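Local coordinates for surface presentation of antigens protein SpaO (Shigella flexneri, PDB 4TT9) that is required for surface presentation and secretion of the Ipa invasion antigens, and here comprises the C-terminal SpoA domain of this type III secretion C-ring component, at residues Lys28-Ile32 / Asn33-Met37. Numbering follows the deposited sequence.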
ATOM      1  N   LYS B  28      -7.963  -4.277  -5.703  1.00 52.20           N
ATOM      2  CA  LYS B  28      -8.670  -4.765  -6.876  1.00 53.47           C
ATOM      3  C   LYS B  28      -9.576  -5.925  -6.477  1.00 54.49           C
ATOM      4  O   LYS B  28      -9.114  -6.909  -5.897  1.00 54.97           O
ATOM      5  CB  LYS B  28      -7.676  -5.215  -7.949  1.00 56.69           C
ATOM      6  CG  LYS B  28      -8.277  -5.317  -9.343  1.00 57.98           C
ATOM      7  CD  LYS B  28      -7.237  -5.705 -10.366  1.00 62.75           C
ATOM      8  CE  LYS B  28      -7.621  -5.194 -11.738  1.00 70.97           C
ATOM      9  NZ  LYS B  28      -9.060  -5.416 -12.015  1.00 73.79           N
ATOM     10  N   ASN B  29     -10.868  -5.791  -6.757  1.00 58.80           N
ATOM     11  CA  ASN B  29     -11.811  -6.884  -6.550  1.00 60.99           C
ATOM     12  C   ASN B  29     -11.800  -7.776  -7.782  1.00 63.32           C
ATOM     13  O   ASN B  29     -11.959  -7.280  -8.899  1.00 63.86           O
ATOM     14  CB  ASN B  29     -13.230  -6.345  -6.316  1.00 61.06           C
ATOM     15  CG  ASN B  29     -13.470  -5.901  -4.879  1.00 57.76           C
ATOM     16  OD1 ASN B  29     -12.897  -6.447  -3.937  1.00 54.88           O
ATOM     17  ND2 ASN B  29     -14.337  -4.912  -4.709  1.00 58.76           N
ATOM     18  N   MET B  30     -11.612  -9.083  -7.584  1.00 61.09           N
ATOM     19  CA  MET B  30     -11.555 -10.027  -8.700  1.00 57.57           C
ATOM     20  C   MET B  30     -11.904 -11.448  -8.261  1.00 55.75           C
ATOM     21  O   MET B  30     -11.741 -11.798  -7.094  1.00 54.48           O
ATOM     22  CB  MET B  30     -10.165 -10.004  -9.347  1.00 57.52           C
ATOM     23  CG  MET B  30      -9.104 -10.741  -8.557  1.00 57.52           C
ATOM     24  SD  MET B  30      -7.466 -10.685  -9.300  1.00 59.50           S
ATOM     25  CE  MET B  30      -7.049  -8.965  -9.064  1.00 92.15           C
ATOM     26  N   THR B  31     -12.381 -12.265  -9.199  1.00 52.54           N
ATOM     27  CA  THR B  31     -12.669 -13.661  -8.907  1.00 45.51           C
ATOM     28  C   THR B  31     -11.376 -14.413  -8.710  1.00 49.71           C
ATOM     29  O   THR B  31     -10.344 -14.026  -9.248  1.00 58.03           O
ATOM     30  CB  THR B  31     -13.447 -14.348 -10.042  1.00 50.12           C
ATOM     31  OG1 THR B  31     -12.741 -14.209 -11.279  1.00 55.30           O
ATOM     32  CG2 THR B  31     -14.808 -13.744 -10.195  1.00 49.90           C
ATOM     33  N   ILE B  32     -11.429 -15.495  -7.944  1.00 50.40           N
ATOM     34  CA  ILE B  32     -10.275 -16.368  -7.797  1.00 49.73           C
ATOM     35  C   ILE B  32      -9.938 -16.914  -9.172  1.00 57.70           C
ATOM     36  O   ILE B  32      -8.782 -17.210  -9.471  1.00 67.37           O
ATOM     37  CB  ILE B  32     -10.545 -17.515  -6.818  1.00 45.36           C
ATOM     38  CG1 ILE B  32     -11.000 -16.957  -5.469  1.00 43.94           C
ATOM     39  CG2 ILE B  32      -9.295 -18.353  -6.628  1.00 37.18           C
ATOM     40  CD1 ILE B  32     -11.689 -17.968  -4.575  1.00 44.27           C
ATOM     41  N   ASN B  33     -10.957 -17.026 -10.014  1.00 53.24           N
ATOM     42  CA  ASN B  33     -10.743 -17.341 -11.408  1.00 55.00           C
ATOM     43  C   ASN B  33      -9.878 -16.270 -12.052  1.00 56.48           C
ATOM     44  O   ASN B  33      -8.848 -16.575 -12.639  1.00 63.61           O
ATOM     45  CB  ASN B  33     -12.071 -17.447 -12.138  1.00 58.65           C
ATOM     46  CG  ASN B  33     -11.915 -18.013 -13.521  1.00 66.68           C
ATOM     47  OD1 ASN B  33     -11.030 -18.826 -13.768  1.00 66.86           O
ATOM     48  ND2 ASN B  33     -12.766 -17.582 -14.436  1.00 74.22           N
ATOM     49  N   GLU B  34     -10.296 -15.015 -11.929  1.00 50.22           N
ATOM     50  CA  GLU B  34      -9.521 -13.899 -12.453  1.00 46.13           C
ATOM     51  C   GLU B  34      -8.141 -13.854 -11.827  1.00 46.58           C
ATOM     52  O   GLU B  34      -7.151 -13.660 -12.515  1.00 54.16           O
ATOM     53  CB  GLU B  34     -10.239 -12.583 -12.212  1.00 42.44           C
ATOM     54  CG  GLU B  34      -9.418 -11.384 -12.564  1.00 68.05           C
ATOM     55  CD  GLU B  34     -10.275 -10.178 -12.767  1.00 69.61           C
ATOM     56  OE1 GLU B  34     -11.488 -10.374 -12.985  1.00 69.96           O
ATOM     57  OE2 GLU B  34      -9.742  -9.051 -12.709  1.00 70.29           O
ATOM     58  N   LEU B  35      -8.085 -14.069 -10.522  1.00 49.28           N
ATOM     59  CA  LEU B  35      -6.822 -14.094  -9.800  1.00 54.16           C
ATOM     60  C   LEU B  35      -5.843 -15.090 -10.398  1.00 62.07           C
ATOM     61  O   LEU B  35      -4.632 -14.907 -10.303  1.00 67.97           O
ATOM     62  CB  LEU B  35      -7.070 -14.423  -8.328  1.00 57.31           C
ATOM     63  CG  LEU B  35      -5.868 -14.499  -7.387  1.00 52.80           C
ATOM     64  CD1 LEU B  35      -5.065 -13.211  -7.440  1.00 49.04           C
ATOM     65  CD2 LEU B  35      -6.322 -14.798  -5.972  1.00 43.48           C
ATOM     66  N   LYS B  36      -6.361 -16.143 -11.016  1.00 64.72           N
ATOM     67  CA  LYS B  36      -5.497 -17.109 -11.681  1.00 70.50           C
ATOM     68  C   LYS B  36      -4.748 -16.446 -12.835  1.00 76.76           C
ATOM     69  O   LYS B  36      -3.651 -16.869 -13.195  1.00 79.35           O
ATOM     70  CB  LYS B  36      -6.314 -18.296 -12.199  1.00 73.50           C
ATOM     71  CG  LYS B  36      -6.945 -19.174 -11.118  1.00 69.97           C
ATOM     72  CD  LYS B  36      -8.224 -19.828 -11.631  1.00 67.34           C
ATOM     73  CE  LYS B  36      -8.583 -21.090 -10.859  1.00 65.83           C
ATOM     74  NZ  LYS B  36      -8.469 -20.951  -9.386  1.00 61.88           N
ATOM     75  N   MET B  37      -5.328 -15.388 -13.394  1.00 81.66           N
ATOM     76  CA  MET B  37      -4.745 -14.724 -14.560  1.00 90.11           C
ATOM     77  C   MET B  37      -3.560 -13.822 -14.208  1.00 93.15           C
ATOM     78  O   MET B  37      -3.040 -13.102 -15.064  1.00 98.41           O
ATOM     79  CB  MET B  37      -5.818 -13.938 -15.302  1.00 91.78           C
ATOM     80  CG  MET B  37      -7.004 -14.789 -15.710  1.00 90.88           C
ATOM     81  SD  MET B  37      -8.483 -13.793 -15.929  1.00 84.89           S
ATOM     82  CE  MET B  37      -9.600 -15.004 -16.638  1.00 68.85           C
TER
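Thr-31 and Glu-34 meet where a strand turns into a short helix. The OG1 of Thr-31 accepts a hydrogen bond from Glu-34 N (2.7 Å, N-H...O angle 157°), the N-cap bond that satisfies one of the amides left without a carbonyl in the first helical turn. Threonine suits the place because its hydroxyl is short, chi1 55° setting OG1 between the backbone N and the carbonyl carbon, facing the amide of Glu-34, and because its beta-branched carbon suits the extended backbone of residue 31. The carbonyl of the same residue accepts the first i to i+4 bond of the helix: Leu-35 N donates to Thr-31 O at 2.6 Å. The next bond along, from Lys-36 N to Ile-32 O, is weak (3.1 Å).

This is a strand-to-helix junction of the SpoA domain, at the far end of the long strand 18-31. Residues 28-31 also pair antiparallel with a strand of the second subunit, continuing the sheet across the dimer interface.

Van der Waals contacts join Met-30 to the helix. Met-30 SD lies 3.5 Å from Leu-35 CA and 3.9 Å from Leu-35 CB, its long flexible thioether fitting against the helix as Tyr-38 packs on the same side chain. The extended Glu-34 side chain crosses Met-30 at about a right angle, its carboxylate end lying against a methylene, with Glu-34 CD 3.4 Å from Met-30 CB.

Charge adds a looser link. Glu-34 OE2 and Lys-28 NZ form a long salt bridge of 3.8 Å, which the length of both side chains allows across the bend.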